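Local coordinates for CYCLIN domain-containing protein (Chaetomium thermophilum, PDB 6Z3U) that probably acts as a cyclin that regulates a cyclin-dependent serine/threonine kinase, forming the CAK complex with a kinase chain and a RING-type chain, at residues Thr228-His233 / Ser237-Ala242; Ala247-Ala252 / Ala324-Leu329; Ala10-Ser15 / Asp184-Phe189. All blocks are in the same frame, centred on the assembly; numbering follows the deposited sequence.

Contact 1 (Thr228-His233 / Ser237-Ala242); sequences TDAYFH and SQIMLA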
loop_
_atom_site.group_PDB
_atom_site.type_symbol
_atom_site.label_atom_id
_atom_site.label_comp_id
_atom_site.label_asym_id
_atom_site.label_seq_id
_atom_site.Cartn_x
_atom_site.Cartn_y
_atom_site.Cartn_z
ATOM N N THR A 228 -3.666 0.978 22.770
ATOM C CA THR A 228 -3.778 2.367 23.183
ATOM C C THR A 228 -3.864 3.255 21.943
ATOM O O THR A 228 -3.809 2.782 20.804
ATOM C CB THR A 228 -2.592 2.759 24.067
ATOM O OG1 THR A 228 -2.894 3.975 24.764
ATOM C CG2 THR A 228 -1.336 2.954 23.227
ATOM N N ASP A 229 -3.997 4.564 22.172
ATOM C CA ASP A 229 -4.109 5.541 21.093
ATOM C C ASP A 229 -2.754 6.019 20.580
ATOM O O ASP A 229 -2.638 7.166 20.128
ATOM C CB ASP A 229 -4.947 6.734 21.557
ATOM C CG ASP A 229 -6.372 6.347 21.894
ATOM O OD1 ASP A 229 -6.832 5.286 21.418
ATOM O OD2 ASP A 229 -7.034 7.107 22.630
ATOM N N ALA A 230 -1.726 5.170 20.628
ATOM C CA ALA A 230 -0.388 5.605 20.240
ATOM C C ALA A 230 -0.346 6.061 18.785
ATOM O O ALA A 230 0.245 7.101 18.472
ATOM C CB ALA A 230 0.616 4.476 20.476
ATOM N N TYR A 231 -0.967 5.300 17.881
ATOM C CA TYR A 231 -0.875 5.623 16.460
ATOM C C TYR A 231 -1.453 6.996 16.148
ATOM O O TYR A 231 -0.982 7.670 15.224
ATOM C CB TYR A 231 -1.594 4.556 15.632
ATOM C CG TYR A 231 -0.780 3.309 15.368
ATOM C CD1 TYR A 231 -0.034 2.715 16.376
ATOM C CD2 TYR A 231 -0.771 2.718 14.112
ATOM C CE1 TYR A 231 0.707 1.574 16.138
ATOM C CE2 TYR A 231 -0.035 1.575 13.865
ATOM C CZ TYR A 231 0.700 1.007 14.882
ATOM O OH TYR A 231 1.435 -0.128 14.642
ATOM N N PHE A 232 -2.460 7.434 16.906
ATOM C CA PHE A 232 -3.147 8.678 16.585
ATOM C C PHE A 232 -2.348 9.918 16.967
ATOM O O PHE A 232 -2.580 10.987 16.392
ATOM C CB PHE A 232 -4.508 8.736 17.290
ATOM C CG PHE A 232 -5.437 7.616 16.919
ATOM C CD1 PHE A 232 -5.839 7.433 15.606
ATOM C CD2 PHE A 232 -5.926 6.759 17.889
ATOM C CE1 PHE A 232 -6.697 6.405 15.268
ATOM C CE2 PHE A 232 -6.784 5.733 17.556
ATOM C CZ PHE A 232 -7.171 5.556 16.245
ATOM N N HIS A 233 -1.414 9.801 17.912
ATOM C CA HIS A 233 -0.685 10.952 18.419
ATOM C C HIS A 233 0.812 10.904 18.158
ATOM O O HIS A 233 1.492 11.906 18.406
ATOM C CB HIS A 233 -0.915 11.093 19.932
ATOM C CG HIS A 233 -2.348 10.948 20.337
ATOM N ND1 HIS A 233 -3.345 11.763 19.847
ATOM C CD2 HIS A 233 -2.952 10.079 21.182
ATOM C CE1 HIS A 233 -4.502 11.403 20.374
ATOM N NE2 HIS A 233 -4.290 10.384 21.188
ATOM N N SER A 237 8.268 6.173 13.985
ATOM C CA SER A 237 9.587 6.380 14.572
ATOM C C SER A 237 9.465 6.758 16.042
ATOM O O SER A 237 10.209 6.251 16.888
ATOM C CB SER A 237 10.346 7.464 13.809
ATOM O OG SER A 237 9.691 8.718 13.913
ATOM N N GLN A 238 8.521 7.645 16.362
ATOM C CA GLN A 238 8.327 8.052 17.749
ATOM C C GLN A 238 7.869 6.875 18.603
ATOM O O GLN A 238 8.400 6.642 19.696
ATOM C CB GLN A 238 7.317 9.198 17.809
ATOM C CG GLN A 238 7.806 10.475 17.142
ATOM C CD GLN A 238 6.710 11.512 16.983
ATOM O OE1 GLN A 238 5.555 11.267 17.325
ATOM N NE2 GLN A 238 7.070 12.676 16.459
ATOM N N ILE A 239 6.877 6.123 18.122
ATOM C CA ILE A 239 6.415 4.947 18.855
ATOM C C ILE A 239 7.533 3.919 18.969
ATOM O O ILE A 239 7.735 3.314 20.030
ATOM C CB ILE A 239 5.168 4.349 18.174
ATOM C CG1 ILE A 239 4.013 5.351 18.206
ATOM C CG2 ILE A 239 4.767 3.045 18.847
ATOM C CD1 ILE A 239 2.819 4.932 17.380
ATOM N N MET A 240 8.271 3.700 17.879
ATOM C CA MET A 240 9.347 2.714 17.891
ATOM C C MET A 240 10.394 3.057 18.943
ATOM O O MET A 240 10.812 2.194 19.723
ATOM C CB MET A 240 9.981 2.621 16.502
ATOM C CG MET A 240 11.193 1.712 16.430
ATOM S SD MET A 240 12.726 2.582 16.791
ATOM C CE MET A 240 13.511 1.432 17.911
ATOM N N LEU A 241 10.840 4.315 18.973
ATOM C CA LEU A 241 11.811 4.728 19.981
ATOM C C LEU A 241 11.244 4.593 21.389
ATOM O O LEU A 241 11.982 4.278 22.329
ATOM C CB LEU A 241 12.256 6.169 19.721
ATOM C CG LEU A 241 13.115 6.403 18.475
ATOM C CD1 LEU A 241 13.183 7.884 18.142
ATOM C CD2 LEU A 241 14.514 5.838 18.669
ATOM N N ALA A 242 9.936 4.809 21.552
ATOM C CA ALA A 242 9.332 4.701 22.876
ATOM C C ALA A 242 9.347 3.262 23.375
ATOM O O ALA A 242 9.685 3.006 24.537
ATOM C CB ALA A 242 7.905 5.244 22.845
#

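Contact 2 (Ala247-Ala252 / Ala324-Leu329); sequences ADRGLA and ACRDML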
loop_
_atom_site.group_PDB
_atom_site.type_symbol
_atom_site.label_atom_id
_atom_site.label_comp_id
_atom_site.label_asym_id
_atom_site.label_seq_id
_atom_site.Cartn_x
_atom_site.Cartn_y
_atom_site.Cartn_z
ATOM N N ALA A 247 12.303 -0.745 26.814
ATOM C CA ALA A 247 13.117 -1.951 26.911
ATOM C C ALA A 247 14.523 -1.638 27.410
ATOM O O ALA A 247 15.082 -2.394 28.213
ATOM C CB ALA A 247 13.179 -2.650 25.553
ATOM N N ASP A 248 15.106 -0.529 26.950
ATOM C CA ASP A 248 16.462 -0.153 27.356
ATOM C C ASP A 248 16.596 1.355 27.111
ATOM O O ASP A 248 16.947 1.782 26.011
ATOM C CB ASP A 248 17.511 -0.942 26.596
ATOM C CG ASP A 248 18.904 -0.787 27.180
ATOM O OD1 ASP A 248 19.245 0.325 27.632
ATOM O OD2 ASP A 248 19.657 -1.785 27.187
ATOM N N ARG A 249 16.313 2.142 28.153
ATOM C CA ARG A 249 16.341 3.595 28.013
ATOM C C ARG A 249 17.706 4.092 27.557
ATOM O O ARG A 249 17.793 5.099 26.844
ATOM C CB ARG A 249 15.955 4.258 29.338
ATOM C CG ARG A 249 15.716 5.761 29.231
ATOM C CD ARG A 249 15.610 6.417 30.601
ATOM N NE ARG A 249 14.325 6.174 31.252
ATOM C CZ ARG A 249 13.215 6.867 31.009
ATOM N NH1 ARG A 249 12.097 6.573 31.658
ATOM N NH2 ARG A 249 13.218 7.851 30.121
ATOM N N GLY A 250 18.779 3.409 27.959
ATOM C CA GLY A 250 20.107 3.841 27.558
ATOM C C GLY A 250 20.294 3.836 26.053
ATOM O O GLY A 250 20.844 4.780 25.483
ATOM N N LEU A 251 19.836 2.771 25.390
ATOM C CA LEU A 251 19.981 2.684 23.941
ATOM C C LEU A 251 19.153 3.752 23.237
ATOM O O LEU A 251 19.618 4.371 22.272
ATOM C CB LEU A 251 19.575 1.293 23.459
ATOM C CG LEU A 251 20.443 0.123 23.925
ATOM C CD1 LEU A 251 19.867 -1.191 23.425
ATOM C CD2 LEU A 251 21.881 0.288 23.462
ATOM N N ALA A 252 17.925 3.983 23.705
ATOM C CA ALA A 252 17.060 4.968 23.064
ATOM C C ALA A 252 17.647 6.368 23.174
ATOM O O ALA A 252 17.684 7.119 22.193
ATOM C CB ALA A 252 15.664 4.920 23.686
ATOM N N ALA A 324 6.397 11.431 26.321
ATOM C CA ALA A 324 4.939 11.412 26.359
ATOM C C ALA A 324 4.402 10.099 25.802
ATOM O O ALA A 324 3.465 9.515 26.359
ATOM C CB ALA A 324 4.378 12.600 25.578
ATOM N N CYS A 325 4.988 9.618 24.704
ATOM C CA CYS A 325 4.595 8.321 24.162
ATOM C C CYS A 325 5.015 7.188 25.090
ATOM O O CYS A 325 4.291 6.197 25.238
ATOM C CB CYS A 325 5.208 8.129 22.776
ATOM S SG CYS A 325 4.775 6.566 21.982
ATOM N N ARG A 326 6.186 7.317 25.718
ATOM C CA ARG A 326 6.649 6.287 26.641
ATOM C C ARG A 326 5.657 6.084 27.778
ATOM O O ARG A 326 5.434 4.952 28.224
ATOM C CB ARG A 326 8.024 6.667 27.189
ATOM C CG ARG A 326 8.816 5.506 27.759
ATOM C CD ARG A 326 10.122 5.987 28.376
ATOM N NE ARG A 326 10.965 4.889 28.843
ATOM C CZ ARG A 326 10.886 4.335 30.051
ATOM N NH1 ARG A 326 9.992 4.766 30.935
ATOM N NH2 ARG A 326 11.703 3.343 30.377
ATOM N N ASP A 327 5.047 7.171 28.257
ATOM C CA ASP A 327 4.089 7.065 29.353
ATOM C C ASP A 327 2.764 6.479 28.879
ATOM O O ASP A 327 2.127 5.704 29.602
ATOM C CB ASP A 327 3.875 8.439 29.989
ATOM C CG ASP A 327 5.122 8.961 30.683
ATOM O OD1 ASP A 327 5.875 8.145 31.256
ATOM O OD2 ASP A 327 5.354 10.189 30.651
ATOM N N MET A 328 2.329 6.838 27.669
ATOM C CA MET A 328 1.090 6.278 27.138
ATOM C C MET A 328 1.197 4.769 26.962
ATOM O O MET A 328 0.254 4.031 27.272
ATOM C CB MET A 328 0.738 6.949 25.809
ATOM C CG MET A 328 -0.558 6.442 25.194
ATOM S SD MET A 328 -1.168 7.474 23.844
ATOM C CE MET A 328 -2.814 7.856 24.441
ATOM N N LEU A 329 2.341 4.291 26.466
ATOM C CA LEU A 329 2.513 2.859 26.240
ATOM C C LEU A 329 2.579 2.086 27.552
ATOM O O LEU A 329 2.071 0.962 27.643
ATOM C CB LEU A 329 3.779 2.610 25.420
ATOM C CG LEU A 329 3.608 2.498 23.905
ATOM C CD1 LEU A 329 2.873 3.703 23.340
ATOM C CD2 LEU A 329 4.964 2.327 23.236
#

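Contact 3 (Ala10-Ser15 / Asp184-Phe189); sequences ARYRQS and DVKHPF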
loop_
_atom_site.group_PDB
_atom_site.type_symbol
_atom_site.label_atom_id
_atom_site.label_comp_id
_atom_site.label_asym_id
_atom_site.label_seq_id
_atom_site.Cartn_x
_atom_site.Cartn_y
_atom_site.Cartn_z
ATOM N N ALA A 10 8.846 15.514 5.906
ATOM C CA ALA A 10 7.922 16.067 4.921
ATOM C C ALA A 10 7.189 14.959 4.179
ATOM O O ALA A 10 5.976 15.046 3.956
ATOM C CB ALA A 10 8.677 16.959 3.938
ATOM N N ARG A 11 7.911 13.906 3.787
ATOM C CA ARG A 11 7.278 12.803 3.072
ATOM C C ARG A 11 6.287 12.061 3.957
ATOM O O ARG A 11 5.277 11.554 3.456
ATOM C CB ARG A 11 8.348 11.859 2.522
ATOM C CG ARG A 11 7.803 10.735 1.646
ATOM C CD ARG A 11 8.746 10.422 0.481
ATOM N NE ARG A 11 9.904 9.608 0.857
ATOM C CZ ARG A 11 10.128 8.354 0.462
ATOM N NH1 ARG A 11 11.223 7.724 0.869
ATOM N NH2 ARG A 11 9.274 7.723 -0.334
ATOM N N TYR A 12 6.545 11.990 5.264
ATOM C CA TYR A 12 5.596 11.327 6.152
ATOM C C TYR A 12 4.283 12.098 6.232
ATOM O O TYR A 12 3.203 11.497 6.230
ATOM C CB TYR A 12 6.195 11.160 7.549
ATOM C CG TYR A 12 5.254 10.476 8.514
ATOM C CD1 TYR A 12 5.194 9.091 8.594
ATOM C CD2 TYR A 12 4.409 11.214 9.334
ATOM C CE1 TYR A 12 4.328 8.461 9.468
ATOM C CE2 TYR A 12 3.539 10.594 10.210
ATOM C CZ TYR A 12 3.502 9.217 10.273
ATOM O OH TYR A 12 2.639 8.597 11.145
ATOM N N ARG A 13 4.353 13.431 6.301
ATOM C CA ARG A 13 3.147 14.239 6.436
ATOM C C ARG A 13 2.230 14.161 5.224
ATOM O O ARG A 13 1.113 14.686 5.286
ATOM C CB ARG A 13 3.508 15.702 6.699
ATOM C CG ARG A 13 4.058 15.959 8.089
ATOM C CD ARG A 13 4.275 17.443 8.335
ATOM N NE ARG A 13 5.164 17.688 9.470
ATOM C CZ ARG A 13 6.416 18.134 9.378
ATOM N NH1 ARG A 13 7.127 18.316 10.482
ATOM N NH2 ARG A 13 6.959 18.406 8.198
ATOM N N GLN A 14 2.661 13.533 4.135
ATOM C CA GLN A 14 1.802 13.352 2.975
ATOM C C GLN A 14 0.995 12.063 3.043
ATOM O O GLN A 14 0.160 11.824 2.164
ATOM C CB GLN A 14 2.629 13.379 1.691
ATOM C CG GLN A 14 3.461 14.631 1.545
ATOM C CD GLN A 14 3.777 14.939 0.103
ATOM O OE1 GLN A 14 4.500 14.199 -0.563
ATOM N NE2 GLN A 14 3.230 16.042 -0.394
ATOM N N SER A 15 1.221 11.234 4.057
ATOM C CA SER A 15 0.514 9.972 4.169
ATOM C C SER A 15 -0.909 10.189 4.668
ATOM O O SER A 15 -1.215 11.176 5.349
ATOM C CB SER A 15 1.252 9.031 5.125
ATOM O OG SER A 15 1.179 9.505 6.460
ATOM N N ASP A 184 -3.225 2.419 3.546
ATOM C CA ASP A 184 -1.785 2.418 3.809
ATOM C C ASP A 184 -1.558 2.794 5.268
ATOM O O ASP A 184 -1.630 3.969 5.639
ATOM C CB ASP A 184 -1.058 3.368 2.861
ATOM C CG ASP A 184 -1.555 4.803 2.961
ATOM O OD1 ASP A 184 -2.785 5.012 3.042
ATOM O OD2 ASP A 184 -0.711 5.724 2.951
ATOM N N VAL A 185 -1.285 1.790 6.101
ATOM C CA VAL A 185 -1.023 1.982 7.521
ATOM C C VAL A 185 0.454 1.717 7.775
ATOM O O VAL A 185 1.023 0.754 7.249
ATOM C CB VAL A 185 -1.891 1.060 8.397
ATOM C CG1 VAL A 185 -1.782 1.470 9.857
ATOM C CG2 VAL A 185 -3.338 1.078 7.929
ATOM N N LYS A 186 1.067 2.565 8.593
ATOM C CA LYS A 186 2.504 2.545 8.822
ATOM C C LYS A 186 2.769 1.995 10.214
ATOM O O LYS A 186 2.225 2.502 11.201
ATOM C CB LYS A 186 3.097 3.946 8.667
ATOM C CG LYS A 186 2.851 4.550 7.292
ATOM C CD LYS A 186 3.315 5.991 7.216
ATOM C CE LYS A 186 3.283 6.503 5.785
ATOM N NZ LYS A 186 4.100 5.664 4.860
ATOM N N HIS A 187 3.593 0.958 10.287
ATOM C CA HIS A 187 3.883 0.280 11.539
ATOM C C HIS A 187 5.341 0.466 11.937
ATOM O O HIS A 187 6.201 0.726 11.090
ATOM C CB HIS A 187 3.572 -1.217 11.418
ATOM C CG HIS A 187 2.162 -1.504 11.011
ATOM N ND1 HIS A 187 1.075 -1.099 11.756
ATOM C CD2 HIS A 187 1.658 -2.151 9.933
ATOM C CE1 HIS A 187 -0.037 -1.483 11.155
ATOM N NE2 HIS A 187 0.290 -2.127 10.048
ATOM N N PRO A 188 5.660 0.322 13.225
ATOM C CA PRO A 188 7.045 0.529 13.685
ATOM C C PRO A 188 7.884 -0.740 13.793
ATOM O O PRO A 188 9.012 -0.656 14.290
ATOM C CB PRO A 188 6.832 1.142 15.076
ATOM C CG PRO A 188 5.366 0.863 15.451
ATOM C CD PRO A 188 4.774 0.025 14.360
ATOM N N PHE A 189 7.375 -1.891 13.351
ATOM C CA PHE A 189 8.144 -3.126 13.468
ATOM C C PHE A 189 9.427 -3.051 12.650
ATOM O O PHE A 189 10.524 -3.282 13.170
ATOM C CB PHE A 189 7.291 -4.318 13.032
ATOM C CG PHE A 189 5.977 -4.421 13.754
ATOM C CD1 PHE A 189 5.925 -4.858 15.067
ATOM C CD2 PHE A 189 4.796 -4.081 13.120
ATOM C CE1 PHE A 189 4.719 -4.952 15.733
ATOM C CE2 PHE A 189 3.587 -4.176 13.781
ATOM C CZ PHE A 189 3.549 -4.611 15.090
#

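Contact 1 (Thr228-His233 / Ser237-Ala242)
Ile-239 drives its CD1 methyl into the corner between Ala-230 and Tyr-231, and most of the contact hangs on this one atom. CG1 stands anti to the carbonyl carbon (chi1 -63°), and the extended chi2 (171°) sets CD1 at the far end of the chain. There CD1 lies 3.8 Å from the CB of Ala-230. The backbone O of Ala-230 is nearer still, 3.5 Å from the same CD1. Alanine suits the place because its single methyl lets the isoleucine come up close to the backbone of the short, weakly bonded helical turn 230-233. Tyr-231 starts off pointing away from the partner helix, yet its ring comes back beside the CD1 methyl of Ile-239, the two side chains crossing at about a right angle. CD1 of the ring meets CD1 of Ile-239 obliquely, at 3.8 Å, while the hydroxyl hydrogen-bonds to ND1 of the buried His-187. With an alanine at Ile-239 the CD1 methyl goes, which is likely to leave a gap beside Ala-230 and the tyrosine ring without its support there. Gln-238 flanks this apolar centre: OE1 accepts from Thr-235 N in the connection, and NE2 bonds to Val-60 O of the RING-type chain. The arrangement is a one-turn helix leading through a short connection into helix 236-247, an apolar corner of the all-helical cyclin C-terminal domain.

Contact 2 (Ala247-Ala252 / Ala324-Leu329)
Arg-249 and Arg-326 meet through their guanidinium groups, which carry nearly all of the direct contact between the start of helix 249-261 and helix 313-330. The groups lie face over face but not flat, their planes tilted by 32°. CZ of Arg-249 sits above the centre of the other group, 3.6 Å from CZ of Arg-326, though the exact spacing is doubtful at this resolution. Arg-326 reaches across as an extended chain from CG to NE, whereas Arg-249 bends at chi3 (-76°) to bring its flat end over the partner; the two chains cross at about a right angle.

No hydrogen bond joins these two donors, and two like charges would by themselves be expected to disfavour the pairing. Polar partners around them are likely to offset that cost: Arg-249 NH2 forms a salt bridge with Glu-323, and Arg-326 NH2 donates to the backbone O of Ser-245. Apolar contact adds to this, for the Arg-326 side chain also packs on Leu-246. Arginine fits here because a long chain can span the gap between helices while its broad face and its N-H groups serve different neighbours.

A cap starts helix 249-261. Asp-248 accepts weakly from Leu-251 N through OD1, at 3.4 Å, while its OD2 forms a salt bridge with Arg-209. It thus holds the N-cap position at the junction of helices 236-247 and 249-261, successive helices of the cyclin C-terminal domain.

Contact 3 (Ala10-Ser15 / Asp184-Phe189)
Tyr-12 and Lys-186 run past each other in opposite directions, the ring of one beside the aliphatic chain of the other. Tyr-12 has CG anti to the backbone N (chi1 -180°), which lets the ring reach the loop 184-189. There the CD methylene of the lysine approaches obliquely, 3.5 Å from CE1 and 3.9 Å from CD1 of Tyr-12. The methylenes of a long lysine are apolar enough to lie against an aromatic ring.

Further along the same chain, CE of Lys-186 packs on CB of Ser-15, and the chain then bends at chi4 (-57°), turning NZ aside from the serine. Across this contact the lysine thus works through its carbon chain, touching the N-terminal segment at two successive methylenes. Pro-236, at the start of helix 236-247, touches both Tyr-12 and Lys-186.

Between tyrosine and serine the backbone makes a type I beta turn, and Ser-15 is the N-cap of helix 16-19. These two short helices, 7-12 and 16-19, and the turn between them pack against the loop that leads from helix 172-178 into helix 189-200, part of the all-helical cyclin fold.

Ser-15 suits its place because a small hydroxyl can fold back on the turn. Its OG donates to Tyr-12 O at 2.8 Å, with a C=O...donor angle of 164°, and Ser-15 N bonds to the same oxygen, so two donors grip the carbonyl. Asp-184 stands beside the serine, OD2 lying 4.4 Å from Ser-15 CB, while its OD1 hydrogen-bonds to Ser-16 OG. From the same turn, Gln-14 O accepts from Arg-146 of the kinase chain, and Arg-13 forms a salt bridge with Glu-65 of the RING-type chain.

Contact 1 lies between the other two, its centre about 10 Å from that of contact 2 and about 12 Å from that of contact 3. Helix 313-330 joins it to contact 2, with Ala-242 CB 3.5 Å from Cys-325 SG and Ala-230 CB 3.7 Å from Leu-329 CD1. Toward contact 3, CE2 of Tyr-231 lies 3.6 Å from the backbone O of Lys-186, and CB of Met-240 packs 3.8 Å from CB of Pro-188. Contacts 2 and 3 do not touch, their nearest atoms being about 8 Å apart. Contact 3 borders both the kinase and RING-type chains and contact 1 the RING-type chain, whereas no other chain of the assembly reaches contact 2.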